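PDB 5IRB: RTX-adhesin from Marinomonas primoryensis, which probably helps fix its Antarctic bacterium to diatoms and ice, this chain being a rod-like, calcium-binding part, built of beta-sandwich domains, of a 1.5-MDa adhesin. Local coordinates for residues Ile114-Ile119 against Gly200-His206; Asp123-Ala127 against Thr205-Thr210; Met152-Gly156 against Ala179-Ser183; Gly246-Glu250 against Val292-Asp296. All blocks are in the same frame, centred on the assembly; numbering follows the deposited sequence.

Contact 1. Residues Ile114-Ile119 against Gly200-His206; sequences IRVNSI and GTTTSTH. With CA (calcium ion), chain G.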
loop_
_atom_site.group_PDB
_atom_site.type_symbol
_atom_site.label_atom_id
_atom_site.label_comp_id
_atom_site.label_asym_id
_atom_site.label_seq_id
_atom_site.Cartn_x
_atom_site.Cartn_y
_atom_site.Cartn_z
ATOM N N ILE A 114 5.413 -2.294 -2.387
ATOM C CA ILE A 114 4.284 -1.358 -2.257
ATOM C C ILE A 114 4.281 -0.834 -0.820
ATOM O O ILE A 114 4.593 -1.566 0.117
ATOM C CB ILE A 114 2.933 -2.023 -2.632
ATOM C CG1 ILE A 114 1.770 -1.022 -2.554
ATOM C CG2 ILE A 114 2.692 -3.262 -1.790
ATOM C CD1 ILE A 114 0.508 -1.488 -3.271
ATOM N N ARG A 115 4.038 0.463 -0.671
ATOM C CA ARG A 115 3.762 1.015 0.655
ATOM C C ARG A 115 2.410 1.755 0.635
ATOM O O ARG A 115 1.954 2.242 -0.412
ATOM C CB ARG A 115 4.892 1.951 1.111
ATOM C CG ARG A 115 5.011 3.222 0.282
ATOM C CD ARG A 115 6.264 4.027 0.599
ATOM N NE ARG A 115 6.108 5.442 0.243
ATOM C CZ ARG A 115 6.861 6.103 -0.642
ATOM N NH1 ARG A 115 6.623 7.391 -0.877
ATOM N NH2 ARG A 115 7.854 5.493 -1.285
ATOM N N VAL A 116 1.788 1.832 1.807
ATOM C CA VAL A 116 0.529 2.537 2.010
ATOM C C VAL A 116 0.717 3.638 3.055
ATOM O O VAL A 116 1.247 3.390 4.142
ATOM C CB VAL A 116 -0.591 1.587 2.452
ATOM C CG1 VAL A 116 -1.909 2.349 2.644
ATOM C CG2 VAL A 116 -0.768 0.480 1.427
ATOM N N ASN A 117 0.331 4.854 2.673
ATOM C CA ASN A 117 0.391 6.024 3.532
ATOM C C ASN A 117 -0.587 5.919 4.712
ATOM O O ASN A 117 -1.427 5.020 4.764
ATOM C CB ASN A 117 0.075 7.291 2.717
ATOM C CG ASN A 117 1.057 7.521 1.575
ATOM O OD1 ASN A 117 2.269 7.399 1.741
ATOM N ND2 ASN A 117 0.528 7.865 0.407
ATOM N N SER A 118 -0.524 6.875 5.624
ATOM C CA SER A 118 -1.474 6.865 6.734
ATOM C C SER A 118 -2.928 7.025 6.248
ATOM O O SER A 118 -3.203 7.646 5.206
ATOM C CB SER A 118 -1.081 7.951 7.750
ATOM O OG SER A 118 -1.334 9.240 7.218
ATOM N N ILE A 119 -3.837 6.349 6.962
ATOM C CA ILE A 119 -5.296 6.447 6.783
ATOM C C ILE A 119 -5.828 7.743 7.413
ATOM O O ILE A 119 -6.015 7.809 8.615
ATOM C CB ILE A 119 -6.015 5.213 7.379
ATOM C CG1 ILE A 119 -5.420 3.908 6.819
ATOM C CG2 ILE A 119 -7.525 5.267 7.109
ATOM C CD1 ILE A 119 -5.368 3.797 5.270
ATOM N N GLY A 200 3.669 -7.659 -5.313
ATOM C CA GLY A 200 4.173 -7.148 -4.049
ATOM C C GLY A 200 2.990 -6.862 -3.146
ATOM O O GLY A 200 1.911 -6.530 -3.629
ATOM N N THR A 201 3.176 -7.012 -1.842
ATOM C CA THR A 201 2.100 -6.750 -0.886
ATOM C C THR A 201 2.638 -6.073 0.365
ATOM O O THR A 201 3.832 -6.185 0.682
ATOM C CB THR A 201 1.404 -8.033 -0.410
ATOM O OG1 THR A 201 2.285 -8.715 0.496
ATOM C CG2 THR A 201 1.038 -8.960 -1.568
ATOM N N THR A 202 1.739 -5.442 1.105
ATOM C CA THR A 202 2.076 -4.801 2.368
ATOM C C THR A 202 0.813 -4.770 3.169
ATOM O O THR A 202 -0.294 -4.881 2.618
ATOM C CB THR A 202 2.592 -3.347 2.221
ATOM O OG1 THR A 202 3.174 -2.915 3.451
ATOM C CG2 THR A 202 1.472 -2.396 1.853
ATOM N N THR A 203 0.970 -4.642 4.476
ATOM C CA THR A 203 -0.185 -4.591 5.343
ATOM C C THR A 203 -0.378 -3.175 5.881
ATOM O O THR A 203 0.529 -2.597 6.474
ATOM C CB THR A 203 -0.047 -5.600 6.471
ATOM O OG1 THR A 203 -0.093 -6.921 5.900
ATOM C CG2 THR A 203 -1.176 -5.412 7.474
ATOM N N SER A 204 -1.560 -2.617 5.656
ATOM C CA SER A 204 -1.907 -1.320 6.200
ATOM C C SER A 204 -2.736 -1.501 7.468
ATOM O O SER A 204 -3.725 -2.244 7.491
ATOM C CB SER A 204 -2.678 -0.493 5.172
ATOM O OG SER A 204 -2.967 0.811 5.669
ATOM N N THR A 205 -2.335 -0.819 8.528
ATOM C CA THR A 205 -3.123 -0.857 9.738
ATOM C C THR A 205 -3.428 0.576 10.149
ATOM O O THR A 205 -2.636 1.497 9.890
ATOM C CB THR A 205 -2.395 -1.561 10.872
ATOM O OG1 THR A 205 -1.260 -0.781 11.263
ATOM C CG2 THR A 205 -1.958 -2.971 10.445
ATOM N N HIS A 206 -4.562 0.749 10.812
ATOM C CA HIS A 206 -4.939 2.033 11.377
ATOM C C HIS A 206 -5.786 1.782 12.619
ATOM O O HIS A 206 -6.099 0.632 12.932
ATOM C CB HIS A 206 -5.677 2.887 10.344
ATOM C CG HIS A 206 -7.021 2.313 9.925
ATOM N ND1 HIS A 206 -7.126 1.451 8.832
ATOM C CD2 HIS A 206 -8.226 2.478 10.409
ATOM C CE1 HIS A 206 -8.385 1.118 8.699
ATOM N NE2 HIS A 206 -9.114 1.721 9.649
HETATM CA CA CA G . -1.163 3.231 9.100
HETATM O O HOH W 1 6.282 -4.399 -0.583
HETATM O O HOH W 2 2.904 0.368 3.906
HETATM O O HOH W 3 -1.756 3.122 6.317
HETATM O O HOH W 4 -0.311 1.905 11.174
HETATM O O HOH W 5 0.241 0.994 8.486
HETATM O O HOH W 6 0.556 4.697 8.538
#

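Contact 2. Residues Asp123-Ala127 against Thr205-Thr210; sequences DVVNA and THTVDT. With CA (calcium ion), chain G; CA (calcium ion), chain D; CA (calcium ion), chain F.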
loop_
_atom_site.group_PDB
_atom_site.type_symbol
_atom_site.label_atom_id
_atom_site.label_comp_id
_atom_site.label_asym_id
_atom_site.label_seq_id
_atom_site.Cartn_x
_atom_site.Cartn_y
_atom_site.Cartn_z
ATOM N N ASP A 123 -3.730 8.748 10.941
ATOM C CA ASP A 123 -3.811 7.288 10.903
ATOM C C ASP A 123 -4.898 6.801 11.878
ATOM O O ASP A 123 -4.879 5.650 12.339
ATOM C CB ASP A 123 -2.457 6.648 11.219
ATOM C CG ASP A 123 -2.256 5.320 10.508
ATOM O OD1 ASP A 123 -2.801 5.104 9.395
ATOM O OD2 ASP A 123 -1.588 4.470 11.119
ATOM N N VAL A 124 -5.827 7.698 12.200
ATOM C CA VAL A 124 -7.013 7.368 12.991
ATOM C C VAL A 124 -8.304 7.743 12.246
ATOM O O VAL A 124 -8.478 8.879 11.769
ATOM C CB VAL A 124 -6.968 8.074 14.369
ATOM C CG1 VAL A 124 -8.209 7.766 15.179
ATOM C CG2 VAL A 124 -5.716 7.657 15.115
ATOM N N VAL A 125 -9.236 6.801 12.163
ATOM C CA VAL A 125 -10.523 7.096 11.546
ATOM C C VAL A 125 -11.495 7.581 12.611
ATOM O O VAL A 125 -11.947 6.793 13.448
ATOM C CB VAL A 125 -11.124 5.882 10.830
ATOM C CG1 VAL A 125 -12.509 6.229 10.289
ATOM C CG2 VAL A 125 -10.213 5.449 9.661
ATOM N N ASN A 126 -11.819 8.871 12.595
ATOM C CA ASN A 126 -12.776 9.387 13.576
ATOM C C ASN A 126 -14.226 9.288 13.091
ATOM O O ASN A 126 -14.479 8.807 11.985
ATOM C CB ASN A 126 -12.432 10.835 13.993
ATOM C CG ASN A 126 -12.716 11.867 12.901
ATOM O OD1 ASN A 126 -13.418 11.601 11.919
ATOM N ND2 ASN A 126 -12.196 13.071 13.095
ATOM N N ALA A 127 -15.159 9.774 13.920
ATOM C CA ALA A 127 -16.589 9.670 13.624
ATOM C C ALA A 127 -16.971 10.266 12.273
ATOM O O ALA A 127 -17.628 9.626 11.460
ATOM C CB ALA A 127 -17.417 10.339 14.755
ATOM N N THR A 205 -2.335 -0.819 8.528
ATOM C CA THR A 205 -3.123 -0.857 9.738
ATOM C C THR A 205 -3.428 0.576 10.149
ATOM O O THR A 205 -2.636 1.497 9.890
ATOM C CB THR A 205 -2.395 -1.561 10.872
ATOM O OG1 THR A 205 -1.260 -0.781 11.263
ATOM C CG2 THR A 205 -1.958 -2.971 10.445
ATOM N N HIS A 206 -4.562 0.749 10.812
ATOM C CA HIS A 206 -4.939 2.033 11.377
ATOM C C HIS A 206 -5.786 1.782 12.619
ATOM O O HIS A 206 -6.099 0.632 12.932
ATOM C CB HIS A 206 -5.677 2.887 10.344
ATOM C CG HIS A 206 -7.021 2.313 9.925
ATOM N ND1 HIS A 206 -7.126 1.451 8.832
ATOM C CD2 HIS A 206 -8.226 2.478 10.409
ATOM C CE1 HIS A 206 -8.385 1.118 8.699
ATOM N NE2 HIS A 206 -9.114 1.721 9.649
ATOM N N THR A 207 -6.136 2.833 13.351
ATOM C CA THR A 207 -7.028 2.644 14.495
ATOM C C THR A 207 -8.333 3.388 14.250
ATOM O O THR A 207 -8.394 4.317 13.436
ATOM C CB THR A 207 -6.378 3.093 15.820
ATOM O OG1 THR A 207 -6.107 4.501 15.798
ATOM C CG2 THR A 207 -5.083 2.315 16.032
ATOM N N VAL A 208 -9.384 2.947 14.930
ATOM C CA VAL A 208 -10.685 3.551 14.761
ATOM C C VAL A 208 -11.130 4.130 16.108
ATOM O O VAL A 208 -11.145 3.429 17.120
ATOM C CB VAL A 208 -11.711 2.532 14.217
ATOM C CG1 VAL A 208 -13.091 3.148 14.137
ATOM C CG2 VAL A 208 -11.261 2.006 12.824
ATOM N N ASP A 209 -11.452 5.420 16.110
ATOM C CA ASP A 209 -11.898 6.137 17.313
ATOM C C ASP A 209 -13.035 7.063 16.923
ATOM O O ASP A 209 -12.796 8.151 16.398
ATOM C CB ASP A 209 -10.763 6.944 17.942
ATOM C CG ASP A 209 -11.152 7.543 19.304
ATOM O OD1 ASP A 209 -12.370 7.616 19.591
ATOM O OD2 ASP A 209 -10.240 7.959 20.064
ATOM N N THR A 210 -14.275 6.645 17.174
ATOM C CA THR A 210 -15.405 7.444 16.720
ATOM C C THR A 210 -16.203 8.097 17.850
ATOM O O THR A 210 -17.330 8.523 17.634
ATOM C CB THR A 210 -16.370 6.611 15.884
ATOM O OG1 THR A 210 -16.898 5.559 16.698
ATOM C CG2 THR A 210 -15.667 6.023 14.648
HETATM CA CA CA G . -1.163 3.231 9.100
HETATM CA CA CA D . -12.035 8.775 21.672
HETATM CA CA CA F . -8.144 10.954 11.251
HETATM O O HOH W 7 -3.395 4.540 14.356
HETATM O O HOH W 8 -12.462 6.865 22.487
HETATM O O HOH W 9 -12.483 9.804 23.933
HETATM O O HOH W 10 -9.880 8.913 22.592
HETATM O O HOH W 11 -7.507 12.718 10.623
HETATM O O HOH W 12 -8.652 11.772 13.594
#

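Contact 3. Residues Met152-Gly156 against Ala179-Ser183; sequences MTING and AQDNS. With CA (calcium ion), chain J.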
loop_
_atom_site.group_PDB
_atom_site.type_symbol
_atom_site.label_atom_id
_atom_site.label_comp_id
_atom_site.label_asym_id
_atom_site.label_seq_id
_atom_site.Cartn_x
_atom_site.Cartn_y
_atom_site.Cartn_z
ATOM N N MET A 152 -7.107 -4.061 -2.967
ATOM C CA MET A 152 -7.237 -4.215 -1.526
ATOM C C MET A 152 -8.673 -4.588 -1.252
ATOM O O MET A 152 -9.567 -4.152 -1.977
ATOM C CB MET A 152 -6.853 -2.934 -0.807
ATOM C CG MET A 152 -7.730 -1.756 -1.185
ATOM S SD MET A 152 -6.910 -0.207 -0.835
ATOM C CE MET A 152 -5.938 -0.073 -2.341
ATOM N N THR A 153 -8.898 -5.419 -0.240
ATOM C CA THR A 153 -10.251 -5.768 0.152
ATOM C C THR A 153 -10.484 -5.303 1.593
ATOM O O THR A 153 -9.827 -5.768 2.531
ATOM C CB THR A 153 -10.504 -7.271 0.037
ATOM O OG1 THR A 153 -10.218 -7.690 -1.296
ATOM C CG2 THR A 153 -11.954 -7.584 0.340
ATOM N N ILE A 154 -11.420 -4.376 1.749
ATOM C CA ILE A 154 -11.597 -3.659 3.009
ATOM C C ILE A 154 -13.031 -3.845 3.466
ATOM O O ILE A 154 -13.966 -3.407 2.788
ATOM C CB ILE A 154 -11.260 -2.157 2.871
ATOM C CG1 ILE A 154 -9.835 -1.986 2.351
ATOM C CG2 ILE A 154 -11.414 -1.431 4.230
ATOM C CD1 ILE A 154 -9.457 -0.565 2.003
ATOM N N ASN A 155 -13.192 -4.533 4.593
ATOM C CA ASN A 155 -14.506 -4.908 5.104
ATOM C C ASN A 155 -15.292 -5.696 4.069
ATOM O O ASN A 155 -16.498 -5.514 3.911
ATOM C CB ASN A 155 -15.283 -3.662 5.518
ATOM C CG ASN A 155 -16.482 -3.980 6.385
ATOM O OD1 ASN A 155 -16.455 -4.933 7.157
ATOM N ND2 ASN A 155 -17.541 -3.182 6.259
ATOM N N GLY A 156 -14.602 -6.578 3.354
ATOM C CA GLY A 156 -15.256 -7.394 2.342
ATOM C C GLY A 156 -15.433 -6.727 0.996
ATOM O O GLY A 156 -15.867 -7.365 0.041
ATOM N N ALA A 179 -13.869 2.037 9.053
ATOM C CA ALA A 179 -14.292 1.985 10.458
ATOM C C ALA A 179 -14.402 0.548 10.975
ATOM O O ALA A 179 -14.275 0.306 12.181
ATOM C CB ALA A 179 -15.622 2.718 10.655
ATOM N N GLN A 180 -14.653 -0.394 10.067
ATOM C CA GLN A 180 -14.901 -1.775 10.459
ATOM C C GLN A 180 -13.758 -2.734 10.187
ATOM O O GLN A 180 -13.825 -3.890 10.581
ATOM C CB GLN A 180 -16.163 -2.272 9.776
ATOM C CG GLN A 180 -17.406 -1.688 10.387
ATOM C CD GLN A 180 -18.626 -1.860 9.515
ATOM O OE1 GLN A 180 -19.234 -2.932 9.483
ATOM N NE2 GLN A 180 -18.996 -0.801 8.801
ATOM N N ASP A 181 -12.718 -2.270 9.507
ATOM C CA ASP A 181 -11.626 -3.139 9.106
ATOM C C ASP A 181 -10.341 -2.345 9.289
ATOM O O ASP A 181 -9.956 -1.582 8.399
ATOM C CB ASP A 181 -11.789 -3.575 7.633
ATOM C CG ASP A 181 -10.826 -4.677 7.220
ATOM O OD1 ASP A 181 -9.960 -5.067 8.029
ATOM O OD2 ASP A 181 -10.910 -5.138 6.058
ATOM N N ASN A 182 -9.667 -2.510 10.423
ATOM C CA ASN A 182 -8.531 -1.638 10.721
ATOM C C ASN A 182 -7.177 -2.191 10.295
ATOM O O ASN A 182 -6.148 -1.535 10.467
ATOM C CB ASN A 182 -8.504 -1.279 12.209
ATOM C CG ASN A 182 -8.321 -2.482 13.117
ATOM O OD1 ASN A 182 -7.999 -3.582 12.675
ATOM N ND2 ASN A 182 -8.536 -2.266 14.413
ATOM N N SER A 183 -7.190 -3.378 9.698
ATOM C CA SER A 183 -5.979 -3.970 9.159
ATOM C C SER A 183 -6.289 -4.760 7.882
ATOM O O SER A 183 -7.070 -5.708 7.893
ATOM C CB SER A 183 -5.308 -4.869 10.192
ATOM O OG SER A 183 -4.093 -5.371 9.664
HETATM CA CA CA J . -8.897 -7.048 8.418
HETATM O O HOH W 13 -11.995 -7.037 3.768
HETATM O O HOH W 14 -20.664 -3.870 7.013
HETATM O O HOH W 15 -8.993 -7.043 5.898
HETATM O O HOH W 16 -8.318 -6.099 10.519
HETATM O O HOH W 17 -11.006 -7.878 8.154
HETATM O O HOH W 18 -7.141 -8.682 8.459
#

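Contact 4. Residues Gly246-Glu250 against Val292-Asp296; sequences GDIAE and VTSSD. With CA (calcium ion), chain D.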
loop_
_atom_site.group_PDB
_atom_site.type_symbol
_atom_site.label_atom_id
_atom_site.label_comp_id
_atom_site.label_asym_id
_atom_site.label_seq_id
_atom_site.Cartn_x
_atom_site.Cartn_y
_atom_site.Cartn_z
ATOM N N GLY A 246 -13.392 12.275 31.767
ATOM C CA GLY A 246 -13.541 12.039 30.338
ATOM C C GLY A 246 -12.503 12.823 29.554
ATOM O O GLY A 246 -11.337 12.871 29.942
ATOM N N ASP A 247 -12.928 13.455 28.465
ATOM C CA ASP A 247 -12.035 14.269 27.652
ATOM C C ASP A 247 -12.080 15.755 27.980
ATOM O O ASP A 247 -11.534 16.572 27.235
ATOM C CB ASP A 247 -12.376 14.065 26.177
ATOM C CG ASP A 247 -11.917 12.731 25.676
ATOM O OD1 ASP A 247 -10.802 12.304 26.054
ATOM O OD2 ASP A 247 -12.712 12.088 24.981
ATOM N N ILE A 248 -12.718 16.114 29.089
ATOM C CA ILE A 248 -12.756 17.519 29.488
ATOM C C ILE A 248 -11.329 18.006 29.756
ATOM O O ILE A 248 -10.536 17.317 30.407
ATOM C CB ILE A 248 -13.651 17.757 30.743
ATOM C CG1 ILE A 248 -15.115 17.434 30.428
ATOM C CG2 ILE A 248 -13.510 19.188 31.239
ATOM C CD1 ILE A 248 -16.074 17.553 31.631
ATOM N N ALA A 249 -10.998 19.196 29.269
ATOM C CA ALA A 249 -9.639 19.685 29.413
ATOM C C ALA A 249 -9.616 21.181 29.695
ATOM O O ALA A 249 -10.538 21.894 29.310
ATOM C CB ALA A 249 -8.845 19.380 28.159
ATOM N N GLU A 250 -8.567 21.643 30.366
ATOM C CA GLU A 250 -8.312 23.077 30.509
ATOM C C GLU A 250 -8.481 23.786 29.177
ATOM O O GLU A 250 -7.956 23.332 28.173
ATOM C CB GLU A 250 -6.904 23.340 31.036
ATOM C CG GLU A 250 -6.628 24.820 31.304
ATOM C CD GLU A 250 -5.207 25.077 31.748
ATOM O OE1 GLU A 250 -4.439 24.100 31.879
ATOM O OE2 GLU A 250 -4.867 26.257 31.993
ATOM N N VAL A 292 -20.305 21.877 28.794
ATOM C CA VAL A 292 -18.885 21.909 28.429
ATOM C C VAL A 292 -18.656 21.132 27.126
ATOM O O VAL A 292 -19.140 20.010 26.963
ATOM C CB VAL A 292 -18.002 21.364 29.550
ATOM C CG1 VAL A 292 -16.534 21.221 29.092
ATOM C CG2 VAL A 292 -18.117 22.298 30.783
ATOM N N THR A 293 -17.982 21.779 26.177
ATOM C CA THR A 293 -17.674 21.180 24.881
ATOM C C THR A 293 -16.224 20.692 24.886
ATOM O O THR A 293 -15.300 21.482 25.094
ATOM C CB THR A 293 -17.897 22.153 23.724
ATOM O OG1 THR A 293 -19.298 22.453 23.629
ATOM C CG2 THR A 293 -17.426 21.516 22.382
ATOM N N SER A 294 -16.038 19.383 24.711
ATOM C CA SER A 294 -14.700 18.819 24.674
ATOM C C SER A 294 -14.389 18.059 23.379
ATOM O O SER A 294 -15.246 17.833 22.537
ATOM C CB SER A 294 -14.490 17.903 25.876
ATOM O OG SER A 294 -14.776 18.575 27.112
ATOM N N SER A 295 -13.133 17.671 23.240
ATOM C CA SER A 295 -12.723 16.868 22.104
ATOM C C SER A 295 -11.551 15.973 22.501
ATOM O O SER A 295 -10.816 16.287 23.436
ATOM C CB SER A 295 -12.398 17.792 20.928
ATOM O OG SER A 295 -11.269 18.567 21.261
ATOM N N ASP A 296 -11.433 14.822 21.840
ATOM C CA ASP A 296 -10.264 13.957 22.000
ATOM C C ASP A 296 -9.221 14.220 20.900
ATOM O O ASP A 296 -9.434 15.065 20.026
ATOM C CB ASP A 296 -10.694 12.471 22.078
ATOM C CG ASP A 296 -11.285 11.920 20.759
ATOM O OD1 ASP A 296 -11.229 12.618 19.723
ATOM O OD2 ASP A 296 -11.795 10.768 20.773
HETATM CA CA CA D . -12.035 8.775 21.672
HETATM O O HOH W 19 -11.266 18.547 25.511
HETATM O O HOH W 9 -12.483 9.804 23.933
HETATM O O HOH W 8 -12.462 6.865 22.487
HETATM O O HOH W 10 -9.880 8.913 22.592
#

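Contact 1. Residues Ile114-Ile119 against Gly200-His206
Ile114 and Val116 press against Thr202 and Ser204 on the packed side of this contact. Ile114 CG2 lies on the backbone of the other strand, 3.5 Å from Thr201 C. CG2 of Val116 meets the methyl CG2 of Thr202 at 3.7 Å. The other branch, CG1 of Val116, rests on Ser204 OG. Farther on, Ile119 CG2 sits over one face of the His206 ring, 4.2 Å from its centroid and 15° off the ring normal. This CH-pi contact follows from the Ile119 torsion, which puts CG2 anti to the backbone N and CG1 beside the N, where CG1 touches ND1 of His206. The solvent side is looser. The two strands run roughly parallel with no direct backbone bonds between them, and waters bridge them instead. One water links Ile114 N to Thr201 O. Another joins Asn117 O to Ser204 OG and also binds the calcium ion, which takes Thr205 O at 2.4 Å. His206 NE2 is held by Leu178 O. Strand 112-116 pairs with strand 133-142, and strand 197-208 pairs with strand 183-191. The contact thus joins edge strand 112-116 of one sandwich sheet to strand 197-208 of the other, with Ile114 and Val116 both reaching Val186.

Contact 2. Residues Asp123-Ala127 against Thr205-Thr210
Thr205 O and the carboxylate of Asp123 bind the same calcium ion. Asp123 grips it with both oxygens, OD2 at 2.4 Å, and OD1 also receives the backbone N-H of Ile119. At His206, CB packs on Asp123 O, while Val125 CG2 approaches CD2 of the ring at 3.7 Å. Thr207 begins the parallel pairing. Its N donates to Asp123 O, and its O accepts from Val125 N at 2.9 Å. Thr207 OG1 lies between its own N and carbonyl carbon (chi1 64°), close to Val124 CG2, and shares a water with Asp123 O. Val208 turns to the face of the sheet that also carries Val125. Asp209 N closes the pairing on Val125 O at 3.0 Å. The Asp209 carboxylate chelates a second calcium ion through both oxygens. The backbone O of Asp209 meets Asn126 CA in a CA-H...O contact of 3.1 Å. Thr210 O packs against Ala127 CB. A third calcium ion takes Val124 O, along with Thr120, Asp122 and Glu129. Strand 124-125 is the edge of a mixed sheet, with strand 197-208 next to it and strand 183-191 beyond.

Contact 3. Residues Met152-Gly156 against Ala179-Ser183
Asp181 and Asn155 both turn their CG anti to the backbone N, with chi1 at -170° and -165°. Asp181 thereby carries its carboxylate to the turn that follows strand 149-154, and Asn155 sends its amide across the Gln180 side chain. Asp181 OD2 takes the backbone N-H of Asn155 at 2.8 Å. The bond is almost straight, 175° at the hydrogen, and uses the anti lone pair. Two waters also donate to OD2. One of them accepts from Gly156 N, and the other binds the calcium ion. Asp181 OD1 binds that ion directly at 2.3 Å, as does Ser183 O. Four waters complete its six ligands, so it is largely hydrated. The same two residues hold magnesium in a structure of this protein. Packing is light: Ile154 CG2 touches Asp181 CB at 4.0 Å, and Asn155 OD1 touches Gln180 CB at 3.7 Å. A water bridges Asn155 ND2 and Gln180 OE1, while ND2 also bonds Asp177 and Gln180 NE2 bonds Ser176. Asn155-Gly156 form a type I' turn joining strands 149-154 and 157-162. The contact ties this hairpin to the end of helix 175-180, where the chain enters strand 183-191.

Contact 4. Residues Gly246-Glu250 against Val292-Asp296
Asp247 OD2, which packs 3.6 Å from Asp296 CB, has two hydrogen-bond partners. It accepts hydrogen bonds from the backbone N-H of Asp213 and from a water, the latter at 2.5 Å. That water is itself a ligand of the calcium ion that Asp296 OD2 binds at 2.2 Å. Asp247 is therefore a second-shell residue that probably helps position a first-shell water. The two carboxylates do not touch. Their planes stand 68° apart, and the calcium ion probably eases the closeness of the two charges. Asp296 places its CG between its own N and carbonyl carbon (chi1 67°), which brings OD2 to the ion, while OD1 takes the backbone N-H of Asn300. A second water-mediated link joins the segments: one water donates to Asp247 O and accepts from Ser295 N. Direct contact is by packing. Ser294 CB lies on Asp247 O. Ser294 OG presses on Ile248, 3.3 Å from its CA, and is tied to Asp252 OD2. The same Asp252 oxygen takes the N-H of Ala249, so one carboxylate steadies both segments. Ile248 CG2 reaches CG1 of Val292 at 4.2 Å, and both side chains also touch Val217 and Ala243 inside the sandwich. Asp209, with both carboxylate oxygens, and Ser211, with its backbone O, join Asp296 OD2 and three waters as seven ligands of the calcium. Such a site, at the junction where the linker after one beta-sandwich meets a loop of the next, is typical of calcium-bound linkers in tandem-domain adhesins, where calcium probably stiffens the junction.

From the N terminus, contact 1 opens at Ile114 and contact 2 at Asp123. Contact 3 then opens and closes inside both, between residues 152 and 183. Contact 1 closes at 200-206 and contact 2 at 205-210, so these two cross. They share Thr205 and His206 on strand 197-208 and one calcium ion. Contact 3 meets them where His206 N probably bonds Asn182 O. Together the three tie edge strand 112-116, strand 197-208, the 155-156 turn and the start of strand 183-191 into one sandwich. Contact 4 follows in series within the next sandwich. It meets contact 2 through the calcium ion held by Asp209 and Asp296, which bridges the two domains.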